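Side-chain contact in O-phospho-L-seryl-tRNA:Cys-tRNA synthase (Methanocaldococcus jannaschii DSM 2661, PDB 5X6B), which probably converts O-phosphoseryl-tRNA into cysteinyl-tRNA with the help of a pyridoxal phosphate cofactor bound to a lysine: residues R377-I382 and V402-N407. Numbering follows the deposited sequence.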
ATOM      1  N   ARG B 377     -10.454  13.950  25.778  1.00 65.88           N
ATOM      2  CA  ARG B 377     -11.751  13.509  25.282  1.00 61.89           C
ATOM      3  C   ARG B 377     -11.603  12.706  23.995  1.00 62.46           C
ATOM      4  O   ARG B 377     -12.551  12.582  23.216  1.00 52.24           O
ATOM      5  CB  ARG B 377     -12.671  14.711  25.064  1.00 49.64           C
ATOM      6  CG  ARG B 377     -12.610  15.699  26.207  1.00 69.17           C
ATOM      7  CD  ARG B 377     -13.777  16.661  26.217  1.00 64.18           C
ATOM      8  NE  ARG B 377     -13.688  17.568  27.356  1.00 74.25           N
ATOM      9  CZ  ARG B 377     -14.717  18.244  27.857  1.00 84.15           C
ATOM     10  NH1 ARG B 377     -14.541  19.054  28.893  1.00 88.16           N
ATOM     11  NH2 ARG B 377     -15.923  18.098  27.327  1.00 63.03           N
ATOM     12  N   GLY B 378     -10.405  12.171  23.774  1.00 58.76           N
ATOM     13  CA  GLY B 378     -10.169  11.247  22.677  1.00 56.79           C
ATOM     14  C   GLY B 378     -10.177  11.874  21.298  1.00 56.04           C
ATOM     15  O   GLY B 378     -10.584  11.241  20.322  1.00 48.13           O
ATOM     16  N   ILE B 379      -9.710  13.116  21.210  1.00 57.69           N
ATOM     17  CA  ILE B 379      -9.655  13.817  19.933  1.00 58.10           C
ATOM     18  C   ILE B 379      -8.266  14.395  19.684  1.00 55.93           C
ATOM     19  O   ILE B 379      -7.642  14.961  20.584  1.00 55.67           O
ATOM     20  CB  ILE B 379     -10.698  14.956  19.864  1.00 56.52           C
ATOM     21  CG1 ILE B 379     -12.106  14.421  20.134  1.00 54.28           C
ATOM     22  CG2 ILE B 379     -10.662  15.634  18.507  1.00 49.46           C
ATOM     23  CD1 ILE B 379     -13.167  15.494  20.154  1.00 53.93           C
ATOM     24  N   GLY B 380      -7.781  14.247  18.459  1.00 46.89           N
ATOM     25  CA  GLY B 380      -6.517  14.838  18.077  1.00 35.29           C
ATOM     26  C   GLY B 380      -6.559  15.322  16.643  1.00 55.90           C
ATOM     27  O   GLY B 380      -7.619  15.332  16.014  1.00 47.99           O
ATOM     28  N   GLY B 381      -5.404  15.719  16.119  1.00 52.92           N
ATOM     29  CA  GLY B 381      -5.323  16.171  14.743  1.00 54.25           C
ATOM     30  C   GLY B 381      -5.156  17.672  14.655  1.00 59.01           C
ATOM     31  O   GLY B 381      -4.963  18.220  13.572  1.00 55.85           O
ATOM     32  N   ILE B 382      -5.238  18.338  15.802  1.00 55.13           N
ATOM     33  CA  ILE B 382      -4.997  19.774  15.875  1.00 67.32           C
ATOM     34  C   ILE B 382      -3.602  20.028  16.440  1.00 62.93           C
ATOM     35  O   ILE B 382      -3.200  19.396  17.416  1.00 73.37           O
ATOM     36  CB  ILE B 382      -6.049  20.488  16.755  1.00 66.14           C
ATOM     37  CG1 ILE B 382      -7.460  20.032  16.389  1.00 52.43           C
ATOM     38  CG2 ILE B 382      -5.930  21.998  16.619  1.00 61.42           C
ATOM     39  CD1 ILE B 382      -7.831  20.290  14.952  1.00 62.28           C
ATOM     40  N   VAL B 402     -19.295  13.205  14.266  1.00 39.57           N
ATOM     41  CA  VAL B 402     -19.386  14.634  14.007  1.00 42.00           C
ATOM     42  C   VAL B 402     -20.023  15.370  15.194  1.00 51.65           C
ATOM     43  O   VAL B 402     -19.485  16.377  15.662  1.00 49.72           O
ATOM     44  CB  VAL B 402     -20.192  14.917  12.723  1.00 51.32           C
ATOM     45  CG1 VAL B 402     -20.327  16.416  12.495  1.00 33.14           C
ATOM     46  CG2 VAL B 402     -19.533  14.245  11.521  1.00 45.66           C
ATOM     47  N   GLU B 403     -21.154  14.864  15.686  1.00 50.15           N
ATOM     48  CA  GLU B 403     -21.804  15.465  16.854  1.00 49.73           C
ATOM     49  C   GLU B 403     -20.884  15.437  18.067  1.00 51.43           C
ATOM     50  O   GLU B 403     -20.800  16.412  18.816  1.00 53.53           O
ATOM     51  CB  GLU B 403     -23.106  14.752  17.217  1.00 40.92           C
ATOM     52  CG  GLU B 403     -24.202  14.732  16.176  1.00 39.92           C
ATOM     53  CD  GLU B 403     -25.474  14.118  16.744  1.00 59.78           C
ATOM     54  OE1 GLU B 403     -25.781  14.401  17.925  1.00 51.06           O
ATOM     55  OE2 GLU B 403     -26.140  13.325  16.037  1.00 55.55           O
ATOM     56  N   TYR B 404     -20.214  14.306  18.264  1.00 44.99           N
ATOM     57  CA  TYR B 404     -19.304  14.146  19.391  1.00 42.21           C
ATOM     58  C   TYR B 404     -18.246  15.244  19.401  1.00 59.14           C
ATOM     59  O   TYR B 404     -18.040  15.909  20.419  1.00 55.63           O
ATOM     60  CB  TYR B 404     -18.629  12.778  19.351  1.00 40.66           C
ATOM     61  CG  TYR B 404     -17.693  12.546  20.512  1.00 50.86           C
ATOM     62  CD1 TYR B 404     -18.159  12.017  21.706  1.00 44.87           C
ATOM     63  CD2 TYR B 404     -16.344  12.873  20.422  1.00 45.19           C
ATOM     64  CE1 TYR B 404     -17.316  11.811  22.775  1.00 42.30           C
ATOM     65  CE2 TYR B 404     -15.491  12.676  21.487  1.00 46.57           C
ATOM     66  CZ  TYR B 404     -15.983  12.140  22.662  1.00 58.43           C
ATOM     67  OH  TYR B 404     -15.142  11.935  23.732  1.00 57.71           O
ATOM     68  N   VAL B 405     -17.581  15.420  18.260  1.00 45.25           N
ATOM     69  CA  VAL B 405     -16.525  16.414  18.121  1.00 54.76           C
ATOM     70  C   VAL B 405     -17.025  17.824  18.430  1.00 65.23           C
ATOM     71  O   VAL B 405     -16.392  18.562  19.194  1.00 58.75           O
ATOM     72  CB  VAL B 405     -15.931  16.401  16.703  1.00 61.23           C
ATOM     73  CG1 VAL B 405     -14.953  17.554  16.529  1.00 47.00           C
ATOM     74  CG2 VAL B 405     -15.260  15.060  16.420  1.00 50.40           C
ATOM     75  N   VAL B 406     -18.160  18.187  17.834  1.00 52.30           N
ATOM     76  CA  VAL B 406     -18.750  19.508  18.034  1.00 48.56           C
ATOM     77  C   VAL B 406     -19.085  19.761  19.500  1.00 59.70           C
ATOM     78  O   VAL B 406     -18.705  20.793  20.059  1.00 57.98           O
ATOM     79  CB  VAL B 406     -20.023  19.689  17.191  1.00 58.09           C
ATOM     80  CG1 VAL B 406     -20.772  20.929  17.631  1.00 52.93           C
ATOM     81  CG2 VAL B 406     -19.676  19.769  15.714  1.00 41.35           C
ATOM     82  N   ASN B 407     -19.790  18.818  20.120  1.00 50.28           N
ATOM     83  CA  ASN B 407     -20.133  18.940  21.533  1.00 56.71           C
ATOM     84  C   ASN B 407     -18.883  19.024  22.393  1.00 58.78           C
ATOM     85  O   ASN B 407     -18.843  19.757  23.383  1.00 52.74           O
ATOM     86  CB  ASN B 407     -21.006  17.765  21.983  1.00 57.12           C
ATOM     87  CG  ASN B 407     -22.383  17.787  21.345  1.00 77.38           C
ATOM     88  OD1 ASN B 407     -22.884  18.847  20.959  1.00 76.14           O
ATOM     89  ND2 ASN B 407     -23.002  16.616  21.230  1.00 78.33           N
TER
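The phenol of Tyr404, on helix 399-415, donates a hydrogen bond from OH to the backbone O of Arg377, 2.7 Å away, where helix 369-375 ends in a Schellman motif. Gly378 is the C-prime residue of that motif; its positive phi is easy for a residue without CB and turns the chain into the short strand 379-380, which pairs in parallel with strand 56-57. The carbonyl meets the tyrosine at the ring edge, near its plane, and the hydroxyl approaches at a C=O...O angle of 130°, tilted 34° from the carbonyl plane. Tyrosine suits the position because it combines reach with a polar end: chi1 of -179° turns the ring away from the backbone N of Tyr404 and carries OH out to the turn. Next to this bond, Ile379 supplies a slim apolar arm, its CD1 lying 3.9 Å from Tyr404 CE2 and approaching the ring obliquely. Val405 adds a second apolar surface, its CG2 4.3 Å from Ile379 CD1, and Leu58 touches both Ile379 and Val405. The long cationic chain of Arg377, extended from CG to NE, reaches helix 399-415, where NH2 forms a salt bridge with Glu411. At the tip of Ile379, CD1 also rests against the helix backbone, 4.0 Å from Val405 CA.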